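PDB 4HVT: post-proline cleaving enzyme, which probably cleaves peptides on the carboxyl side of proline as a serine-type oligopeptidase of the prolyl oligopeptidase family. Local coordinates for residues Asn287-Ala292 with Ser308-Lys313; Ala292-Ser297 with Val302-Arg307. All coordinates share one frame; numbering follows the deposited sequence.

Interaction 1: residues Asn287-Ala292 with Ser308-Lys313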
loop_
_atom_site.group_PDB
_atom_site.type_symbol
_atom_site.label_atom_id
_atom_site.label_comp_id
_atom_site.label_asym_id
_atom_site.label_seq_id
_atom_site.Cartn_x
_atom_site.Cartn_y
_atom_site.Cartn_z
ATOM N N ASN A 287 18.875 -10.752 17.996
ATOM C CA ASN A 287 19.780 -11.518 17.178
ATOM C C ASN A 287 18.952 -12.382 16.207
ATOM O O ASN A 287 18.492 -13.498 16.560
ATOM C CB ASN A 287 20.681 -12.391 18.073
ATOM C CG ASN A 287 21.821 -13.043 17.285
ATOM O OD1 ASN A 287 21.810 -13.028 16.066
ATOM N ND2 ASN A 287 22.838 -13.553 17.992
ATOM N N MET A 288 18.683 -11.779 15.042
ATOM C CA MET A 288 18.047 -12.461 13.915
ATOM C C MET A 288 18.710 -11.959 12.641
ATOM O O MET A 288 19.428 -10.922 12.654
ATOM C CB MET A 288 16.518 -12.168 13.836
ATOM C CG MET A 288 15.679 -12.738 14.994
ATOM S SD MET A 288 15.593 -14.546 14.962
ATOM C CE MET A 288 14.395 -14.685 13.620
ATOM N N PRO A 289 18.558 -12.700 11.546
ATOM C CA PRO A 289 19.101 -12.173 10.283
ATOM C C PRO A 289 18.646 -10.732 10.032
ATOM O O PRO A 289 17.498 -10.393 10.255
ATOM C CB PRO A 289 18.565 -13.174 9.229
ATOM C CG PRO A 289 18.371 -14.448 9.975
ATOM C CD PRO A 289 17.839 -13.972 11.336
ATOM N N SER A 290 19.543 -9.871 9.542
ATOM C CA SER A 290 19.242 -8.466 9.442
ATOM C C SER A 290 18.108 -8.115 8.484
ATOM O O SER A 290 17.474 -7.089 8.668
ATOM C CB SER A 290 20.495 -7.683 9.037
ATOM O OG SER A 290 20.964 -8.060 7.759
ATOM N N ASP A 291 17.801 -9.006 7.526
ATOM C CA ASP A 291 16.703 -8.788 6.576
ATOM C C ASP A 291 15.509 -9.679 6.863
ATOM O O ASP A 291 14.574 -9.714 6.068
ATOM C CB ASP A 291 17.142 -8.895 5.113
ATOM C CG ASP A 291 17.876 -10.203 4.786
ATOM O OD1 ASP A 291 18.144 -11.066 5.659
ATOM O OD2 ASP A 291 18.153 -10.384 3.570
ATOM N N ALA A 292 15.512 -10.384 8.001
ATOM C CA ALA A 292 14.296 -11.081 8.462
ATOM C C ALA A 292 13.324 -10.061 9.061
ATOM O O ALA A 292 13.766 -9.046 9.607
ATOM C CB ALA A 292 14.666 -12.160 9.448
ATOM N N SER A 308 16.473 -13.832 3.014
ATOM C CA SER A 308 17.638 -14.557 2.548
ATOM C C SER A 308 17.735 -15.917 3.209
ATOM O O SER A 308 17.137 -16.137 4.285
ATOM C CB SER A 308 18.913 -13.743 2.830
ATOM O OG SER A 308 18.864 -12.505 2.165
ATOM N N ASP A 309 18.518 -16.810 2.583
ATOM C CA ASP A 309 18.794 -18.113 3.220
ATOM C C ASP A 309 19.477 -17.876 4.565
ATOM O O ASP A 309 20.260 -16.937 4.707
ATOM C CB ASP A 309 19.759 -18.967 2.401
ATOM C CG ASP A 309 19.218 -19.400 1.062
ATOM O OD1 ASP A 309 17.997 -19.313 0.782
ATOM O OD2 ASP A 309 20.101 -19.830 0.245
ATOM N N TRP A 310 19.139 -18.704 5.544
ATOM C CA TRP A 310 19.738 -18.639 6.873
ATOM C C TRP A 310 20.415 -19.986 7.205
ATOM O O TRP A 310 19.708 -20.966 7.367
ATOM C CB TRP A 310 18.638 -18.365 7.878
ATOM C CG TRP A 310 19.069 -18.127 9.277
ATOM C CD1 TRP A 310 20.365 -18.025 9.767
ATOM C CD2 TRP A 310 18.212 -17.935 10.398
ATOM N NE1 TRP A 310 20.329 -17.788 11.132
ATOM C CE2 TRP A 310 19.021 -17.715 11.535
ATOM C CE3 TRP A 310 16.845 -17.937 10.560
ATOM C CZ2 TRP A 310 18.464 -17.474 12.811
ATOM C CZ3 TRP A 310 16.291 -17.704 11.792
ATOM C CH2 TRP A 310 17.083 -17.434 12.902
ATOM N N LYS A 311 21.768 -20.009 7.301
ATOM C CA LYS A 311 22.495 -21.208 7.766
ATOM C C LYS A 311 22.343 -21.215 9.267
ATOM O O LYS A 311 22.947 -20.411 9.936
ATOM C CB LYS A 311 23.996 -21.160 7.412
ATOM N N PHE A 312 21.428 -22.029 9.778
ATOM C CA PHE A 312 21.060 -22.017 11.207
ATOM C C PHE A 312 21.387 -23.405 11.753
ATOM O O PHE A 312 20.731 -24.368 11.393
ATOM C CB PHE A 312 19.566 -21.626 11.416
ATOM C CG PHE A 312 19.132 -21.688 12.856
ATOM C CD1 PHE A 312 19.548 -20.715 13.767
ATOM C CD2 PHE A 312 18.372 -22.761 13.325
ATOM C CE1 PHE A 312 19.162 -20.781 15.093
ATOM C CE2 PHE A 312 17.991 -22.837 14.656
ATOM C CZ PHE A 312 18.400 -21.845 15.550
ATOM N N LYS A 313 22.442 -23.508 12.564
ATOM C CA LYS A 313 22.932 -24.795 13.089
ATOM C C LYS A 313 23.155 -25.767 11.916
ATOM O O LYS A 313 23.939 -25.444 11.017
ATOM C CB LYS A 313 21.971 -25.320 14.166
ATOM C CG LYS A 313 21.803 -24.324 15.320
ATOM C CD LYS A 313 21.353 -24.987 16.614
ATOM C CE LYS A 313 20.483 -24.065 17.451
ATOM N NZ LYS A 313 20.656 -24.330 18.911
HETATM O O HOH W 1 16.212 -13.019 6.087
#

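Interaction 2: residues Ala292-Ser297 with Val302-Arg307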
loop_
_atom_site.group_PDB
_atom_site.type_symbol
_atom_site.label_atom_id
_atom_site.label_comp_id
_atom_site.label_asym_id
_atom_site.label_seq_id
_atom_site.Cartn_x
_atom_site.Cartn_y
_atom_site.Cartn_z
ATOM N N ALA A 292 15.512 -10.384 8.001
ATOM C CA ALA A 292 14.296 -11.081 8.462
ATOM C C ALA A 292 13.324 -10.061 9.061
ATOM O O ALA A 292 13.766 -9.046 9.607
ATOM C CB ALA A 292 14.666 -12.160 9.448
ATOM N N THR A 293 12.010 -10.298 8.915
ATOM C CA THR A 293 10.978 -9.381 9.377
ATOM C C THR A 293 9.951 -10.049 10.276
ATOM O O THR A 293 9.570 -11.195 10.067
ATOM C CB THR A 293 10.253 -8.710 8.190
ATOM O OG1 THR A 293 9.820 -9.702 7.275
ATOM C CG2 THR A 293 11.216 -7.724 7.506
ATOM N N LEU A 294 9.577 -9.339 11.326
ATOM C CA LEU A 294 8.537 -9.794 12.222
ATOM C C LEU A 294 7.186 -9.739 11.571
ATOM O O LEU A 294 6.746 -8.715 11.084
ATOM C CB LEU A 294 8.527 -8.926 13.486
ATOM C CG LEU A 294 7.443 -9.261 14.547
ATOM C CD1 LEU A 294 7.640 -10.688 15.127
ATOM C CD2 LEU A 294 7.531 -8.162 15.625
ATOM N N GLN A 295 6.491 -10.864 11.618
ATOM C CA GLN A 295 5.183 -10.996 10.943
ATOM C C GLN A 295 3.971 -11.161 11.847
ATOM O O GLN A 295 2.812 -11.162 11.388
ATOM C CB GLN A 295 5.225 -12.184 9.970
ATOM C CG GLN A 295 6.228 -11.988 8.840
ATOM C CD GLN A 295 5.872 -10.853 7.953
ATOM O OE1 GLN A 295 4.676 -10.550 7.733
ATOM N NE2 GLN A 295 6.874 -10.149 7.455
ATOM N N GLY A 296 4.188 -11.307 13.131
ATOM C CA GLY A 296 3.105 -11.533 14.068
ATOM C C GLY A 296 3.556 -12.341 15.271
ATOM O O GLY A 296 4.730 -12.739 15.379
ATOM N N SER A 297 2.583 -12.719 16.098
ATOM C CA SER A 297 2.820 -13.523 17.325
ATOM C C SER A 297 1.571 -14.319 17.667
ATOM O O SER A 297 0.496 -14.065 17.186
ATOM C CB SER A 297 3.143 -12.634 18.480
ATOM O OG SER A 297 2.058 -11.801 18.830
ATOM N N VAL A 302 6.832 -15.710 18.369
ATOM C CA VAL A 302 6.885 -14.721 17.329
ATOM C C VAL A 302 7.244 -15.381 16.017
ATOM O O VAL A 302 7.922 -16.396 16.009
ATOM C CB VAL A 302 7.894 -13.582 17.657
ATOM C CG1 VAL A 302 7.362 -12.679 18.764
ATOM C CG2 VAL A 302 9.200 -14.167 18.063
ATOM N N PHE A 303 6.675 -14.860 14.936
ATOM C CA PHE A 303 6.849 -15.391 13.584
ATOM C C PHE A 303 7.673 -14.462 12.764
ATOM O O PHE A 303 7.364 -13.273 12.691
ATOM C CB PHE A 303 5.500 -15.549 12.897
ATOM C CG PHE A 303 4.522 -16.410 13.669
ATOM C CD1 PHE A 303 4.753 -17.731 13.770
ATOM C CD2 PHE A 303 3.428 -15.867 14.334
ATOM C CE1 PHE A 303 3.930 -18.561 14.483
ATOM C CE2 PHE A 303 2.606 -16.689 15.073
ATOM C CZ PHE A 303 2.888 -18.031 15.186
ATOM N N TRP A 304 8.676 -14.996 12.042
ATOM C CA TRP A 304 9.613 -14.208 11.294
ATOM C C TRP A 304 9.740 -14.778 9.884
ATOM O O TRP A 304 9.865 -15.998 9.673
ATOM C CB TRP A 304 10.978 -14.180 11.969
ATOM C CG TRP A 304 11.010 -13.355 13.210
ATOM C CD1 TRP A 304 10.413 -13.656 14.397
ATOM C CD2 TRP A 304 11.644 -12.063 13.403
ATOM N NE1 TRP A 304 10.596 -12.620 15.313
ATOM C CE2 TRP A 304 11.369 -11.645 14.724
ATOM C CE3 TRP A 304 12.409 -11.208 12.562
ATOM C CZ2 TRP A 304 11.855 -10.435 15.247
ATOM C CZ3 TRP A 304 12.875 -10.021 13.083
ATOM C CH2 TRP A 304 12.625 -9.655 14.428
ATOM N N LEU A 305 9.665 -13.871 8.922
ATOM C CA LEU A 305 9.865 -14.177 7.511
ATOM C C LEU A 305 11.319 -13.950 7.132
ATOM O O LEU A 305 11.885 -12.936 7.512
ATOM C CB LEU A 305 8.995 -13.263 6.641
ATOM C CG LEU A 305 9.102 -13.354 5.115
ATOM C CD1 LEU A 305 8.659 -14.739 4.679
ATOM C CD2 LEU A 305 8.308 -12.250 4.456
ATOM N N LEU A 306 11.854 -14.866 6.326
ATOM C CA LEU A 306 13.212 -14.751 5.799
ATOM C C LEU A 306 13.205 -14.153 4.400
ATOM O O LEU A 306 12.480 -14.598 3.543
ATOM C CB LEU A 306 13.930 -16.098 5.817
ATOM C CG LEU A 306 13.926 -16.880 7.133
ATOM C CD1 LEU A 306 14.824 -18.104 7.020
ATOM C CD2 LEU A 306 14.320 -15.992 8.314
ATOM N N ARG A 307 14.092 -13.184 4.193
ATOM C CA ARG A 307 14.319 -12.636 2.851
ATOM C C ARG A 307 15.538 -13.337 2.190
ATOM O O ARG A 307 15.682 -13.331 0.953
ATOM C CB ARG A 307 14.544 -11.110 2.951
ATOM C CG ARG A 307 15.060 -10.504 1.664
ATOM C CD ARG A 307 14.862 -8.996 1.644
ATOM N NE ARG A 307 15.650 -8.364 0.582
ATOM C CZ ARG A 307 15.267 -8.203 -0.681
ATOM N NH1 ARG A 307 14.099 -8.676 -1.085
ATOM N NH2 ARG A 307 16.113 -7.647 -1.588
HETATM O O HOH W 2 11.834 -10.410 5.528
#

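Interaction 1: residues Asn287-Ala292 with Ser308-Lys313
S308 meets D291 through a short, directional bond: its OG donates to D291 OD2 at 2.6 Å, using the syn lone pair of that oxygen. The aspartate's other oxygen, OD1, accepts a hydrogen bond from a water at 2.8 Å, and the same water receives one from S308 N at 3.2 Å. The serine is thus tied to both carboxylate oxygens, directly by its hydroxyl and indirectly by its amide. D291 reaches across because its CG lies between the backbone N and the carbonyl carbon (chi1 53°). It stands in a type I turn, closed by the backbone bond from A292 N to P289 O. S308 OG also makes a weak hydrogen bond with K528.

Further along, W310 begins the short strand 310-312, which pairs with 315-317 in a two-stranded hairpin. P289 sets CG over the face of its indole, the two side chains crossing at about a right angle: CG lies 3.6 Å from the centroid of the five-membered ring, a CH-pi contact nearly on the ring normal, while CD rests above the six-membered ring. The rigid pyrrolidine suits an electron-rich indole face, and CB of F312 backs the opposite face toward the rim. M288 adds an oblique Met-aromatic contact, with SD 3.8 Å from W310 CH2; its chain bends at chi2 and chi3, bringing the flexible thioether beside the end of the ring.

This surface contact therefore divides its chemistry: hydrogen bonds and the nearby lysine probably favour an ionised D291, whereas W310 is held by dispersion and polarised C-H groups.

Interaction 2: residues Ala292-Ser297 with Val302-Arg307
Strands 293-297 and 302-305 run antiparallel, their axes 4.5 Å apart at an N-to-C angle of 144°, and the T293-L305 pair is joined by two bonds, T293 N to L305 O at 3.0 Å and L305 N to T293 O at 2.9 Å. Beyond it the register slips: Q295 N donates to F303 O, while F303 N donates to the carbonyl of the next residue, G296 O. Two residues thus face one, a beta bulge. G296, with phi 151°, takes a backbone shape in which a side chain would press on the preceding carbonyl oxygen.

L294 and W304 form a non-hydrogen-bonded pair. L294 CB lies over the six-membered ring of the indole, 4.1 Å from its centroid, and CD1 comes within 3.5 Å of W304 NE1, a buried nitrogen with no hydrogen-bonding partner. A292 O meets the ring edge near CZ3, and V302 presents CG2 to the edge in its plane, so the indole meets a leucine over one face and a valine methyl and a backbone carbonyl at its edge.

The hairpin supplies the first two strands of a four-stranded antiparallel sheet, consistent with one blade of the N-terminal beta-propeller; strand 322-326 lies beyond 301-305.

T293, F303 and L305 occupy the other face. Q295, in the bulge, points toward the partner strand and, bent at chi2 (-64°), curls back so that NE2 donates to T293 OG1 at 3.0 Å, in its amide plane, while its CG packs on L305 CB. T293 OG1 in turn donates to a water that bonds L305 O, a chain of polar links beside an aliphatic leucine. F303 lays CD2 and CE2 along the G296-S297 backbone, and I355 of strand 350-357 touches its side chain.

How the interactions relate
The two contacts have centres 11 Å apart and share A292, where the turn of interaction 1 passes into the first strand of interaction 2. Along the chain, the hairpin of interaction 2 is nested within the loop closed by 287-292 and 308-313. They also touch directly: M288 CE packs 3.7 Å from W304 CG, so this methionine lies between both tryptophans, and D291 O lies 3.4 Å from R307 CB. Interaction 1 is more peripheral, about 26 Å from the chain centre against 19 Å. R307 hydrogen-bonds H527, and its carbonyl receives K528, linking this corner of the propeller to the hydrolase region that probably houses the active site.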